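Multicopper oxidase type 1 (Nitrosomonas europaea, PDB 3G5W) binds copper at a mononuclear site and at copper–oxygen clusters, and probably acts as a laccase-like oxidoreductase built from two cupredoxin domains. Local coordinates at residues D11-H23 / D165-T177. Residues are numbered along the deposited sequence; the frame is centred on the assembly and turned at random.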
# COMPACT_ATOMS: atom_id res chain seq x y z
N ASP A 11 21.44 23.90 9.37
CA ASP A 11 20.53 24.52 8.40
C ASP A 11 21.23 24.56 7.05
O ASP A 11 22.31 25.16 6.90
CB ASP A 11 20.15 25.93 8.85
CG ASP A 11 19.23 25.93 10.06
OD1 ASP A 11 19.70 26.31 11.15
OD2 ASP A 11 18.04 25.56 9.92
N THR A 12 20.61 23.92 6.06
CA THR A 12 21.26 23.61 4.79
C THR A 12 20.31 23.76 3.60
O THR A 12 19.17 23.30 3.66
CB THR A 12 21.82 22.16 4.82
OG1 THR A 12 22.74 22.03 5.91
CG2 THR A 12 22.53 21.80 3.53
N ARG A 13 20.78 24.39 2.54
CA ARG A 13 20.01 24.51 1.30
C ARG A 13 20.40 23.39 0.34
O ARG A 13 21.58 23.20 0.06
CB ARG A 13 20.24 25.88 0.66
CG ARG A 13 19.43 26.13 -0.61
CD ARG A 13 19.35 27.62 -0.97
NE ARG A 13 19.09 28.49 0.18
CZ ARG A 13 17.92 28.61 0.82
NH1 ARG A 13 16.87 27.89 0.46
NH2 ARG A 13 17.81 29.44 1.85
N ILE A 14 19.41 22.65 -0.14
CA ILE A 14 19.62 21.65 -1.20
C ILE A 14 18.73 21.99 -2.40
O ILE A 14 17.79 22.77 -2.28
CB ILE A 14 19.36 20.19 -0.72
CG1 ILE A 14 17.88 19.94 -0.39
CG2 ILE A 14 20.29 19.82 0.46
CD1 ILE A 14 17.51 18.46 -0.20
N VAL A 15 19.05 21.41 -3.55
CA VAL A 15 18.28 21.60 -4.77
C VAL A 15 17.80 20.23 -5.26
O VAL A 15 18.61 19.34 -5.53
CB VAL A 15 19.11 22.30 -5.88
CG1 VAL A 15 18.32 22.39 -7.18
CG2 VAL A 15 19.56 23.70 -5.42
N LEU A 16 16.48 20.06 -5.35
CA LEU A 16 15.91 18.77 -5.76
C LEU A 16 16.09 18.55 -7.27
O LEU A 16 16.64 17.52 -7.69
CB LEU A 16 14.43 18.69 -5.37
CG LEU A 16 14.03 18.93 -3.91
CD1 LEU A 16 12.54 18.67 -3.72
CD2 LEU A 16 14.85 18.07 -2.93
N VAL A 17 15.63 19.51 -8.05
CA VAL A 17 15.75 19.52 -9.51
C VAL A 17 15.66 20.96 -9.96
O VAL A 17 15.04 21.78 -9.28
CB VAL A 17 14.57 18.86 -10.26
CG1 VAL A 17 15.03 17.75 -11.20
CG2 VAL A 17 13.42 18.48 -9.33
N GLY A 18 16.25 21.25 -11.12
CA GLY A 18 16.15 22.58 -11.73
C GLY A 18 16.40 23.67 -10.71
O GLY A 18 17.46 23.70 -10.07
N LYS A 19 15.41 24.55 -10.55
CA LYS A 19 15.49 25.67 -9.60
C LYS A 19 14.73 25.41 -8.29
O LYS A 19 14.61 26.30 -7.45
CB LYS A 19 14.99 26.96 -10.28
CG LYS A 19 15.98 27.53 -11.28
CD LYS A 19 15.37 28.62 -12.15
CE LYS A 19 16.45 29.27 -13.01
NZ LYS A 19 15.90 29.89 -14.26
N ARG A 20 14.24 24.18 -8.12
CA ARG A 20 13.51 23.82 -6.91
C ARG A 20 14.45 23.52 -5.74
O ARG A 20 14.99 22.41 -5.63
CB ARG A 20 12.52 22.67 -7.18
CG ARG A 20 11.80 22.08 -5.96
CD ARG A 20 11.54 23.09 -4.85
NE ARG A 20 10.60 24.13 -5.23
CZ ARG A 20 10.57 25.36 -4.73
NH1 ARG A 20 11.44 25.76 -3.81
NH2 ARG A 20 9.65 26.20 -5.17
N ASP A 21 14.64 24.52 -4.88
CA ASP A 21 15.47 24.37 -3.70
C ASP A 21 14.62 24.04 -2.47
O ASP A 21 13.40 24.18 -2.50
CB ASP A 21 16.37 25.60 -3.47
CG ASP A 21 15.60 26.84 -3.02
OD1 ASP A 21 14.36 26.90 -3.18
OD2 ASP A 21 16.25 27.78 -2.52
N PHE A 22 15.27 23.59 -1.40
CA PHE A 22 14.58 23.28 -0.15
C PHE A 22 15.46 23.59 1.05
O PHE A 22 16.67 23.37 1.00
CB PHE A 22 14.16 21.80 -0.13
CG PHE A 22 12.71 21.60 0.17
CD1 PHE A 22 12.26 21.50 1.49
CD2 PHE A 22 11.77 21.51 -0.85
CE1 PHE A 22 10.91 21.32 1.78
CE2 PHE A 22 10.42 21.32 -0.58
CZ PHE A 22 9.99 21.23 0.74
N HIS A 23 14.85 24.09 2.12
CA HIS A 23 15.52 24.33 3.39
C HIS A 23 15.49 23.02 4.20
O HIS A 23 14.42 22.46 4.44
CB HIS A 23 14.80 25.45 4.15
CG HIS A 23 15.52 25.94 5.37
ND1 HIS A 23 16.01 25.09 6.34
CD2 HIS A 23 15.80 27.20 5.79
CE1 HIS A 23 16.58 25.81 7.30
NE2 HIS A 23 16.46 27.09 6.98
N ASP A 165 4.36 17.62 -4.40
CA ASP A 165 4.64 17.95 -5.80
C ASP A 165 6.05 17.63 -6.30
O ASP A 165 6.32 17.79 -7.49
CB ASP A 165 4.28 19.42 -6.11
CG ASP A 165 4.88 20.40 -5.12
OD1 ASP A 165 5.68 20.01 -4.24
OD2 ASP A 165 4.52 21.59 -5.23
N TYR A 166 6.94 17.19 -5.41
CA TYR A 166 8.26 16.70 -5.82
C TYR A 166 8.59 15.36 -5.16
O TYR A 166 8.24 15.13 -4.00
CB TYR A 166 9.38 17.73 -5.56
CG TYR A 166 9.31 18.92 -6.50
CD1 TYR A 166 10.08 18.96 -7.67
CD2 TYR A 166 8.45 19.99 -6.23
CE1 TYR A 166 10.00 20.04 -8.55
CE2 TYR A 166 8.36 21.07 -7.10
CZ TYR A 166 9.14 21.09 -8.25
OH TYR A 166 9.05 22.16 -9.10
N TYR A 167 9.25 14.50 -5.92
CA TYR A 167 9.54 13.13 -5.50
C TYR A 167 10.99 12.81 -5.87
O TYR A 167 11.42 13.09 -6.98
CB TYR A 167 8.55 12.16 -6.17
CG TYR A 167 7.14 12.64 -5.99
CD1 TYR A 167 6.43 12.34 -4.83
CD2 TYR A 167 6.55 13.48 -6.94
CE1 TYR A 167 5.13 12.83 -4.64
CE2 TYR A 167 5.26 13.98 -6.75
CZ TYR A 167 4.56 13.64 -5.60
OH TYR A 167 3.29 14.12 -5.40
N THR A 168 11.73 12.24 -4.92
CA THR A 168 13.18 12.11 -5.10
C THR A 168 13.73 10.72 -4.78
O THR A 168 13.16 9.99 -3.97
CB THR A 168 13.97 13.17 -4.26
OG1 THR A 168 13.72 12.97 -2.87
CG2 THR A 168 13.59 14.62 -4.65
N ILE A 169 14.82 10.35 -5.45
CA ILE A 169 15.72 9.28 -5.00
C ILE A 169 16.97 9.98 -4.47
O ILE A 169 17.61 10.73 -5.21
CB ILE A 169 16.16 8.32 -6.14
CG1 ILE A 169 14.96 7.72 -6.88
CG2 ILE A 169 17.07 7.21 -5.58
CD1 ILE A 169 15.32 6.95 -8.16
N ASN A 170 17.29 9.76 -3.20
CA ASN A 170 18.44 10.43 -2.55
C ASN A 170 18.44 11.94 -2.78
O ASN A 170 19.47 12.54 -3.12
CB ASN A 170 19.76 9.79 -2.97
CG ASN A 170 19.82 8.30 -2.65
OD1 ASN A 170 19.04 7.81 -1.84
ND2 ASN A 170 20.76 7.59 -3.28
N ALA A 171 17.26 12.53 -2.61
CA ALA A 171 17.07 13.99 -2.67
C ALA A 171 17.27 14.64 -4.04
O ALA A 171 17.41 15.87 -4.11
CB ALA A 171 17.91 14.70 -1.59
N LYS A 172 17.28 13.85 -5.11
CA LYS A 172 17.18 14.39 -6.48
C LYS A 172 16.00 13.81 -7.26
O LYS A 172 15.67 12.64 -7.11
CB LYS A 172 18.46 14.18 -7.28
CG LYS A 172 19.73 14.77 -6.65
CD LYS A 172 19.63 16.27 -6.41
CE LYS A 172 20.13 17.09 -7.58
NZ LYS A 172 20.78 18.34 -7.07
N SER A 173 15.38 14.65 -8.08
CA SER A 173 14.39 14.18 -9.05
C SER A 173 15.05 13.98 -10.41
O SER A 173 15.99 14.68 -10.77
CB SER A 173 13.23 15.17 -9.18
OG SER A 173 12.65 15.47 -7.92
N PHE A 174 14.54 13.01 -11.16
CA PHE A 174 14.86 12.89 -12.57
C PHE A 174 14.50 14.23 -13.24
O PHE A 174 13.45 14.81 -12.93
CB PHE A 174 14.04 11.76 -13.19
CG PHE A 174 14.42 11.44 -14.61
CD1 PHE A 174 13.77 12.06 -15.67
CD2 PHE A 174 15.44 10.54 -14.89
CE1 PHE A 174 14.13 11.78 -16.99
CE2 PHE A 174 15.80 10.25 -16.19
CZ PHE A 174 15.15 10.87 -17.25
N PRO A 175 15.32 14.70 -14.20
CA PRO A 175 16.51 14.06 -14.79
C PRO A 175 17.84 14.30 -14.08
O PRO A 175 18.90 14.10 -14.69
CB PRO A 175 16.55 14.66 -16.20
CG PRO A 175 15.99 16.04 -16.02
CD PRO A 175 15.02 15.99 -14.85
N GLU A 176 17.81 14.69 -12.81
CA GLU A 176 19.06 14.95 -12.08
C GLU A 176 19.49 13.80 -11.15
O GLU A 176 20.43 13.94 -10.35
CB GLU A 176 18.97 16.29 -11.35
CG GLU A 176 19.10 17.46 -12.30
CD GLU A 176 18.81 18.79 -11.65
OE1 GLU A 176 19.29 19.02 -10.51
OE2 GLU A 176 18.11 19.61 -12.28
N THR A 177 18.81 12.67 -11.27
CA THR A 177 19.29 11.40 -10.71
C THR A 177 20.46 10.89 -11.56
O THR A 177 20.83 11.53 -12.54
CB THR A 177 18.16 10.35 -10.67
OG1 THR A 177 17.52 10.29 -11.95
CG2 THR A 177 17.12 10.73 -9.63
O HOH W 1 19.39 17.32 -3.18
O HOH W 2 19.41 21.84 -10.42
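Over one face of the Tyr166 ring sits Arg20 CG, 3.6 Å from the ring centroid and only 9° off the normal, which defines a CH-pi contact. At the ring edge, near its plane, Val17 CG2 meets Tyr166 CD1. The guanidinium plane stands 76° from the ring, with Tyr166 CE2 at its edge. Bends at chi2 and chi3 turn the group back along its own strand, where Arg20 NH1 donates to Asp21 O, 4° out of the guanidinium plane. The two branches of Leu16 part, CD1 against Tyr166 CB and CD2 against Ala171 O and Thr168 CG2. The 11-23 segment is a beta hairpin of the first cupredoxin domain, closed by a type II' turn from Val17 to Arg20. It docks on edge strand 166-169 of the second domain and the loop that follows, joining the two domains. Three hydrogen bonds tie the turn and the residues leading into it to 172-176. Gly18 N donates to Glu176 OE2 at 2.7 Å, on the syn side but tilted from the carboxylate plane; a water donating to Gly18 O and Glu176 OE1 bridges this pair again. Ser173 N reaches Leu16 O at 3.2 Å from above the carbonyl plane. The bent Lys172 chain brings NZ to 2.8 Å from Val15 O. Packing is tight where Val17 CG2 lies 3.3 Å from Ser173 CB.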